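PDB 4K4K: putative fimbrium subunit Fim1C from Bacteroides uniformis, which probably forms part of the tip of fimbriae, filamentous cell-surface appendages that mediate cell adhesion and biofilm formation. Local coordinates for residues 39-44 with 177-182; 51-56 with 94-99; 195-198 with 203-206; 233-236 with 240-243. All coordinates share one frame; numbering follows the deposited sequence. Where two conformers were deposited one is given.

Contact 1: residues 39-44 with 177-182; sequences GIYMLN and NVVTGG
The Y41 ring carries V179 CG2 over one face: the methyl sits 3.6 Å from the ring centroid and 18° off the normal, the geometry of a CH-pi contact. V178 CG2 meets the same ring obliquely, 3.5 Å from Y41 CE1 and beside the hydroxyl, itself hydrogen-bonded to N100 OD1. V179 divides its two methyls between Y41 and L43, two residues apart: with CG1 anti to the backbone N (chi1 169°), that branch reaches L43 CD1 at 4.0 Å while CG2 is left for the tyrosine. An alanine at Y41 is likely to deprive V179 CG2 of its aromatic face, open a gap beside V178 and leave N100 without its hydroxyl partner. Behind the valines the loop is braced by N177, whose OD1 accepts from V179 N at 2.9 Å in the carbonyl plane, and from T180 N in a nearly straight bond (171°) from above it. L96, from another loop, packs on Y41 and V178, both buried like L43; V179 is partly exposed. An Asx turn, extended to an Asx motif, at the end of strand 164-177 is laid on strand 37-44, in a β-rich fold consistent with the transthyretin-like fimbrillin family.

Contact 2: residues 51-56 with 94-99; sequences NGNRKY and ETLADG
N53 and E94 make the closest backbone approach, CA to CA 7.9 Å, too far for strand pairing, and N53 holds left-handed backbone angles (phi 51°, psi 50°) while 94-99 runs as an irregular loop. The N53 side chain bridges the two. A chi1 of -169° swings CG away from the N53 backbone nitrogen and carries the amide out toward the loop. ND2 stops 3.5 Å from E94 O, and a water closes the gap: it accepts from N53 ND2 at 3.0 Å and donates to E94 O at 2.9 Å. ND2 also donates to R93 O, and OD1 is hydrogen-bonded to the hydroxyl of Y89, so both ends of the amide are engaged and its rotation is fixed. The positive phi of N53 belongs to a G1 beta bulge, in which N53 and R54 together face I40 on strand 37-44; the bulge interrupts the regular course of strand 47-57 where the loop approaches. On the apolar side, L96 crosses the amide, with CD1 4.0 Å from N53 CG and almost as close to the nitrogen and oxygen. Nearer the solvent, in the conformer given for E94, its OE1 is hydrogen-bonded to Y92 OH and lies 5.6 Å from K55 NZ, a distance that allows at most a longer-range attraction between opposite charges.

Contact 3: residues 195-198 with 203-206; sequences VLHT and AEGI
H197 and E204 lie side by side and point the same way from their strands, imidazole and carboxylate only 24° from coplanar. In the conformer given for H197, ND1 donates to E204 OE2 at 2.8 Å; the oxygen lies in the ring plane, at its edge, and accepts through its anti lone pair. The bond is bent, with an N-H...O angle of 132°. E204 chi1 (68°) sets CG between the backbone N and the carbonyl carbon, and the chain then runs extended to the ring edge. Its other oxygen, OE1, forms a salt bridge with K143, so the carboxylate is held between imidazole and ammonium, and the nearby positive charge probably favours its ionised form. A leucine in place of E204 would probably leave H197 ND1 and the K143 ammonium without their acceptor and the imidazole freer to turn. Beneath them the backbones exchange two bonds, H197 N to E204 O at 3.0 Å and E204 N to H197 O at 2.9 Å. Buried L196 packs alongside, CB 3.5 Å from E204 O and CD2 3.7 Å from G205 N. The opposite face of the sheet carries T198 and A203, where T198 CG2 touches A203 CB at 3.7 Å. H197-E204 is thus an antiparallel hydrogen-bonded pair, and T198-A203 a non-hydrogen-bonded one, of the β-hairpin formed by strands 192-199 and 202-207.

Contact 4: residues 233-236 with 240-243; sequences DVNS and SKAF
V234 packs against S240 and F243 on the buried side of this contact, whereas N235 and K241 meet toward the surface. On the close-packed side chi1 of V234 (175°) turns CG1 away from the backbone nitrogen, and this methyl approaches F243 CZ at 3.7 Å, the two side chains crossing at about a right angle, and lies 3.6 Å from S240 OG. F243 is further enclosed by V142, L144 and I167, and its ring meets that of Y249. The S240 hydroxyl is the polar group in this apolar setting. Its stronger partner is the hydroxyl of Y251; the approach to V234 O, 3.1 Å from OG, is at best a weak and unsettled hydrogen bond. The outer side is built differently, with a long side chain reaching over the turn. K241 bends at chi2 (-72°), and the extended remainder carries NZ to N235 O at 2.7 Å, the donor standing nearly in line with the carbonyl (C=O...N 165°). The methylenes of K241 pass beside N235, and the two side chains cross roughly perpendicularly. The short 3-10 segment 234-236 is fastened internally by S236, whose OG and backbone N both donate to D233 O, with OG at 2.7 Å. The chemistry implies two kinds of hold: apolar contact around one hydroxyl held by Y251 on the inner side, and on the outer a lysine ammonium bound to a main-chain carbonyl of the 3-10 turn, where its positive charge would probably offset the negative potential at that carbonyl.

Contacts 1 and 2 form one continuous patch, their centres about 10 Å apart. Strand 37-44 of contact 1 pairs antiparallel with strand 47-57 of contact 2, with I40 O 2.8 Å from R54 N, a probable hydrogen bond. Both segments of contact 2 fall, in sequence, between those of contact 1. Contacts 3 and 4 come later in the chain, with centres about 17 Å apart and nearest atoms about 8 Å apart; strands 132-150 and 164-177 supply packing residues to both. The separation between the pairs is larger: about 30 Å between the centres of contacts 1 and 3, which lie on opposite sides of the chain's centre, and about 36 Å between those of contacts 2 and 4.

Contact 1: residues 39-44 with 177-182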
# COMPACT_ATOMS: atom_id res chain seq x y z
N GLY A 39 -5.32 -11.36 5.94
CA GLY A 39 -6.63 -11.94 6.25
C GLY A 39 -7.08 -12.70 5.02
O GLY A 39 -7.04 -12.16 3.92
N ILE A 40 -7.47 -13.97 5.18
CA ILE A 40 -7.92 -14.80 4.05
C ILE A 40 -9.36 -15.16 4.24
O ILE A 40 -9.79 -15.47 5.38
CB ILE A 40 -7.05 -16.10 3.90
CG1 ILE A 40 -5.53 -15.75 3.82
CG2 ILE A 40 -7.50 -16.96 2.69
CD1 ILE A 40 -4.56 -16.98 3.62
N TYR A 41 -10.09 -15.21 3.12
CA TYR A 41 -11.47 -15.71 3.07
C TYR A 41 -11.55 -16.84 2.08
O TYR A 41 -11.01 -16.72 0.96
CB TYR A 41 -12.47 -14.63 2.61
CG TYR A 41 -12.65 -13.48 3.57
CD1 TYR A 41 -11.63 -12.54 3.75
CD2 TYR A 41 -13.88 -13.23 4.17
CE1 TYR A 41 -11.80 -11.45 4.62
CE2 TYR A 41 -14.08 -12.12 5.00
CZ TYR A 41 -13.04 -11.23 5.22
OH TYR A 41 -13.24 -10.15 6.03
N MSE A 42 -12.26 -17.90 2.47
CA MSE A 42 -12.62 -18.98 1.54
C MSE A 42 -14.09 -18.74 1.19
O MSE A 42 -14.92 -18.64 2.10
CB MSE A 42 -12.40 -20.37 2.15
CG MSE A 42 -12.89 -21.47 1.22
SE MSE A 42 -12.30 -23.24 1.87
CE MSE A 42 -13.45 -23.39 3.31
N LEU A 43 -14.40 -18.64 -0.09
CA LEU A 43 -15.73 -18.28 -0.57
C LEU A 43 -16.41 -19.38 -1.35
O LEU A 43 -15.77 -20.06 -2.15
CB LEU A 43 -15.68 -17.03 -1.48
CG LEU A 43 -14.96 -15.80 -0.92
CD1 LEU A 43 -14.83 -14.71 -2.00
CD2 LEU A 43 -15.72 -15.25 0.33
N ASN A 44 -17.72 -19.47 -1.17
CA ASN A 44 -18.59 -20.34 -1.96
C ASN A 44 -19.50 -19.34 -2.67
O ASN A 44 -20.46 -18.87 -2.08
CB ASN A 44 -19.34 -21.33 -1.10
CG ASN A 44 -20.02 -22.40 -1.93
OD1 ASN A 44 -19.83 -22.48 -3.14
ND2 ASN A 44 -20.76 -23.28 -1.29
N ASN A 177 -13.68 -2.96 0.20
CA ASN A 177 -14.31 -4.21 0.60
C ASN A 177 -13.31 -5.34 0.29
O ASN A 177 -12.97 -5.58 -0.87
CB ASN A 177 -15.67 -4.40 -0.08
CG ASN A 177 -16.37 -5.62 0.45
OD1 ASN A 177 -15.86 -6.74 0.39
ND2 ASN A 177 -17.52 -5.42 1.09
N VAL A 178 -12.82 -6.02 1.33
CA VAL A 178 -11.75 -7.03 1.18
C VAL A 178 -12.22 -8.31 0.44
O VAL A 178 -11.39 -9.05 -0.09
CB VAL A 178 -11.08 -7.38 2.53
CG1 VAL A 178 -10.56 -6.11 3.25
CG2 VAL A 178 -12.02 -8.18 3.45
N VAL A 179 -13.54 -8.56 0.42
CA VAL A 179 -14.09 -9.73 -0.26
C VAL A 179 -14.36 -9.37 -1.72
O VAL A 179 -14.03 -10.17 -2.60
CB VAL A 179 -15.36 -10.26 0.48
CG1 VAL A 179 -16.11 -11.30 -0.36
CG2 VAL A 179 -14.97 -10.84 1.83
N THR A 180 -14.97 -8.19 -1.98
CA THR A 180 -15.27 -7.70 -3.35
C THR A 180 -14.02 -7.44 -4.16
O THR A 180 -14.01 -7.68 -5.37
CB THR A 180 -16.04 -6.34 -3.28
OG1 THR A 180 -17.14 -6.48 -2.43
CG2 THR A 180 -16.52 -5.86 -4.64
N GLY A 181 -13.01 -6.87 -3.52
CA GLY A 181 -11.79 -6.51 -4.21
C GLY A 181 -12.02 -5.26 -5.04
O GLY A 181 -12.92 -4.46 -4.75
N GLY A 182 -11.27 -5.12 -6.12
CA GLY A 182 -11.43 -3.93 -6.95
C GLY A 182 -10.75 -2.74 -6.29
O GLY A 182 -9.79 -2.90 -5.54

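Contact 2: residues 51-56 with 94-99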
# COMPACT_ATOMS: atom_id res chain seq x y z
N ASN A 51 -15.67 -19.05 9.22
CA ASN A 51 -15.32 -17.69 9.63
C ASN A 51 -14.53 -16.98 8.52
O ASN A 51 -13.63 -17.57 7.93
CB ASN A 51 -14.47 -17.70 10.92
CG ASN A 51 -15.22 -18.06 12.20
OD1 ASN A 51 -16.45 -17.96 12.30
ND2 ASN A 51 -14.47 -18.43 13.22
N GLY A 52 -14.83 -15.72 8.28
CA GLY A 52 -14.03 -15.01 7.29
C GLY A 52 -12.82 -14.39 7.95
O GLY A 52 -12.63 -14.53 9.17
N ASN A 53 -12.00 -13.65 7.17
CA ASN A 53 -10.89 -12.88 7.73
C ASN A 53 -9.99 -13.73 8.65
O ASN A 53 -9.68 -13.35 9.80
CB ASN A 53 -11.45 -11.66 8.52
CG ASN A 53 -10.38 -10.68 8.91
OD1 ASN A 53 -9.36 -10.53 8.22
ND2 ASN A 53 -10.57 -9.99 10.04
N ARG A 54 -9.57 -14.90 8.12
CA ARG A 54 -8.71 -15.83 8.85
C ARG A 54 -7.28 -15.28 8.88
O ARG A 54 -6.74 -14.95 7.83
CB ARG A 54 -8.76 -17.21 8.17
CG ARG A 54 -10.16 -17.81 8.07
CD ARG A 54 -10.57 -18.55 9.33
NE ARG A 54 -11.86 -19.22 9.18
CZ ARG A 54 -12.03 -20.54 9.15
NH1 ARG A 54 -10.99 -21.35 9.24
NH2 ARG A 54 -13.25 -21.05 9.03
N LYS A 55 -6.68 -15.18 10.07
CA LYS A 55 -5.34 -14.62 10.20
C LYS A 55 -4.26 -15.60 9.77
O LYS A 55 -4.16 -16.69 10.33
CB LYS A 55 -5.09 -14.16 11.64
CG LYS A 55 -3.76 -13.44 11.83
CD LYS A 55 -3.47 -13.15 13.31
CE LYS A 55 -2.29 -12.23 13.48
NZ LYS A 55 -2.10 -11.90 14.91
N TYR A 56 -3.44 -15.19 8.80
CA TYR A 56 -2.28 -15.96 8.31
C TYR A 56 -1.06 -15.07 8.40
O TYR A 56 -1.15 -13.88 8.06
CB TYR A 56 -2.52 -16.42 6.87
CG TYR A 56 -3.29 -17.72 6.77
CD1 TYR A 56 -4.63 -17.79 7.14
CD2 TYR A 56 -2.70 -18.85 6.22
CE1 TYR A 56 -5.33 -18.99 7.07
CE2 TYR A 56 -3.40 -20.05 6.11
CZ TYR A 56 -4.73 -20.11 6.51
OH TYR A 56 -5.38 -21.32 6.45
N GLU A 94 -7.94 -7.38 13.01
CA GLU A 94 -8.73 -8.34 13.80
C GLU A 94 -10.22 -8.11 13.60
O GLU A 94 -10.97 -9.08 13.44
CB GLU A 94 -8.35 -8.22 15.29
CG GLU A 94 -9.00 -9.27 16.20
CD GLU A 94 -8.78 -10.74 15.88
OE1 GLU A 94 -7.62 -11.14 15.63
OE2 GLU A 94 -9.78 -11.49 15.90
N THR A 95 -10.65 -6.84 13.56
CA THR A 95 -12.06 -6.51 13.35
C THR A 95 -12.17 -5.54 12.17
O THR A 95 -11.58 -4.47 12.19
CB THR A 95 -12.69 -5.92 14.63
OG1 THR A 95 -12.46 -6.81 15.72
CG2 THR A 95 -14.20 -5.69 14.49
N LEU A 96 -12.93 -5.94 11.15
CA LEU A 96 -13.19 -5.10 10.00
C LEU A 96 -14.53 -4.40 10.22
O LEU A 96 -15.31 -4.83 11.07
CB LEU A 96 -13.22 -5.94 8.72
CG LEU A 96 -11.84 -6.43 8.25
CD1 LEU A 96 -11.99 -7.50 7.19
CD2 LEU A 96 -10.96 -5.25 7.72
N ALA A 97 -14.80 -3.33 9.47
CA ALA A 97 -16.10 -2.68 9.56
C ALA A 97 -17.13 -3.60 8.93
O ALA A 97 -16.80 -4.43 8.04
CB ALA A 97 -16.08 -1.32 8.88
N ASP A 98 -18.38 -3.48 9.42
CA ASP A 98 -19.53 -4.27 9.00
C ASP A 98 -19.52 -4.58 7.50
O ASP A 98 -19.38 -3.66 6.68
CB ASP A 98 -20.82 -3.50 9.39
CG ASP A 98 -22.09 -4.31 9.29
OD1 ASP A 98 -22.01 -5.55 9.38
OD2 ASP A 98 -23.17 -3.70 9.14
N GLY A 99 -19.65 -5.85 7.15
CA GLY A 99 -19.66 -6.26 5.75
C GLY A 99 -18.30 -6.44 5.10
O GLY A 99 -18.19 -6.32 3.88
O HOH W 1 -12.74 -10.85 11.94

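Contact 3: residues 195-198 with 203-206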
# COMPACT_ATOMS: atom_id res chain seq x y z
N VAL A 195 2.39 15.37 5.90
CA VAL A 195 3.83 15.49 6.05
C VAL A 195 4.41 14.14 5.63
O VAL A 195 4.03 13.11 6.18
CB VAL A 195 4.23 15.90 7.49
CG1 VAL A 195 5.74 15.74 7.71
CG2 VAL A 195 3.78 17.34 7.78
N LEU A 196 5.29 14.15 4.62
CA LEU A 196 5.93 12.94 4.12
C LEU A 196 7.09 12.56 5.05
O LEU A 196 7.64 13.44 5.70
CB LEU A 196 6.42 13.14 2.67
CG LEU A 196 5.37 12.96 1.59
CD1 LEU A 196 4.65 14.26 1.28
CD2 LEU A 196 5.99 12.43 0.32
N HIS A 197 7.44 11.27 5.13
CA HIS A 197 8.52 10.74 5.95
C HIS A 197 9.87 11.00 5.22
O HIS A 197 10.02 10.52 4.10
CB HIS A 197 8.23 9.23 6.19
CG HIS A 197 9.37 8.36 6.63
ND1 HIS A 197 9.74 7.24 5.90
CD2 HIS A 197 10.11 8.41 7.76
CE1 HIS A 197 10.73 6.68 6.57
NE2 HIS A 197 10.99 7.34 7.70
N THR A 198 10.82 11.70 5.85
CA THR A 198 12.14 11.96 5.26
C THR A 198 13.25 11.18 5.95
O THR A 198 13.24 11.03 7.18
CB THR A 198 12.52 13.45 5.29
OG1 THR A 198 12.41 13.94 6.63
CG2 THR A 198 11.70 14.29 4.34
N ALA A 203 12.37 11.31 0.56
CA ALA A 203 11.07 11.43 1.21
C ALA A 203 10.11 10.44 0.59
O ALA A 203 10.22 10.14 -0.61
CB ALA A 203 10.52 12.84 1.11
N GLU A 204 9.19 9.91 1.39
CA GLU A 204 8.23 8.96 0.86
C GLU A 204 6.90 9.14 1.53
O GLU A 204 6.81 9.66 2.65
CB GLU A 204 8.72 7.50 1.02
CG GLU A 204 8.79 7.03 2.47
CD GLU A 204 9.39 5.65 2.69
OE1 GLU A 204 9.44 4.85 1.72
OE2 GLU A 204 9.78 5.36 3.84
N GLY A 205 5.87 8.73 0.82
CA GLY A 205 4.51 8.78 1.35
C GLY A 205 3.59 7.81 0.64
O GLY A 205 3.90 7.35 -0.44
N ILE A 206 2.46 7.51 1.28
CA ILE A 206 1.39 6.70 0.71
C ILE A 206 0.16 7.59 0.74
O ILE A 206 -0.21 8.10 1.81
CB ILE A 206 1.19 5.35 1.43
CG1 ILE A 206 2.42 4.44 1.19
CG2 ILE A 206 -0.13 4.65 0.92
CD1 ILE A 206 2.45 3.13 1.99

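Contact 4: residues 233-236 with 240-243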
# COMPACT_ATOMS: atom_id res chain seq x y z
N ASP A 233 3.76 22.65 -7.96
CA ASP A 233 2.46 22.08 -8.30
C ASP A 233 2.59 20.68 -8.89
O ASP A 233 3.19 20.49 -9.97
CB ASP A 233 1.66 23.02 -9.23
CG ASP A 233 0.72 23.97 -8.49
OD1 ASP A 233 0.09 23.54 -7.48
OD2 ASP A 233 0.58 25.13 -8.93
N VAL A 234 2.03 19.69 -8.18
CA VAL A 234 2.06 18.27 -8.58
C VAL A 234 1.49 18.09 -10.00
O VAL A 234 2.06 17.34 -10.78
CB VAL A 234 1.34 17.36 -7.55
CG1 VAL A 234 1.27 15.90 -8.02
CG2 VAL A 234 2.04 17.45 -6.19
N ASN A 235 0.42 18.83 -10.34
CA ASN A 235 -0.24 18.74 -11.64
C ASN A 235 0.63 19.29 -12.81
O ASN A 235 0.35 18.97 -13.97
CB ASN A 235 -1.60 19.46 -11.59
CG ASN A 235 -2.53 19.09 -12.72
OD1 ASN A 235 -3.10 18.00 -12.76
ND2 ASN A 235 -2.67 20.00 -13.68
N SER A 236 1.73 20.01 -12.51
CA SER A 236 2.61 20.51 -13.56
C SER A 236 3.53 19.39 -14.11
O SER A 236 4.10 19.56 -15.19
CB SER A 236 3.42 21.71 -13.08
OG SER A 236 4.48 21.33 -12.23
N SER A 240 2.12 12.96 -13.63
CA SER A 240 1.14 12.93 -12.54
C SER A 240 0.01 13.97 -12.63
O SER A 240 -0.18 14.77 -11.72
CB SER A 240 1.85 13.06 -11.18
OG SER A 240 2.46 14.32 -10.98
N LYS A 241 -0.82 13.90 -13.70
CA LYS A 241 -2.02 14.74 -13.81
C LYS A 241 -3.13 14.16 -12.89
O LYS A 241 -4.11 14.82 -12.53
CB LYS A 241 -2.51 14.82 -15.28
CG LYS A 241 -1.49 15.41 -16.26
CD LYS A 241 -1.32 16.91 -16.08
CE LYS A 241 -0.16 17.46 -16.89
NZ LYS A 241 0.01 18.92 -16.66
N ALA A 242 -2.94 12.91 -12.50
CA ALA A 242 -3.79 12.10 -11.63
C ALA A 242 -2.92 11.18 -10.83
O ALA A 242 -1.78 10.90 -11.24
CB ALA A 242 -4.77 11.29 -12.48
N PHE A 243 -3.43 10.67 -9.71
CA PHE A 243 -2.73 9.64 -8.93
C PHE A 243 -3.49 8.34 -9.13
O PHE A 243 -4.62 8.21 -8.66
CB PHE A 243 -2.65 10.02 -7.43
CG PHE A 243 -1.62 11.05 -7.03
CD1 PHE A 243 -0.43 11.19 -7.74
CD2 PHE A 243 -1.80 11.82 -5.88
CE1 PHE A 243 0.54 12.12 -7.34
CE2 PHE A 243 -0.82 12.73 -5.46
CZ PHE A 243 0.35 12.87 -6.19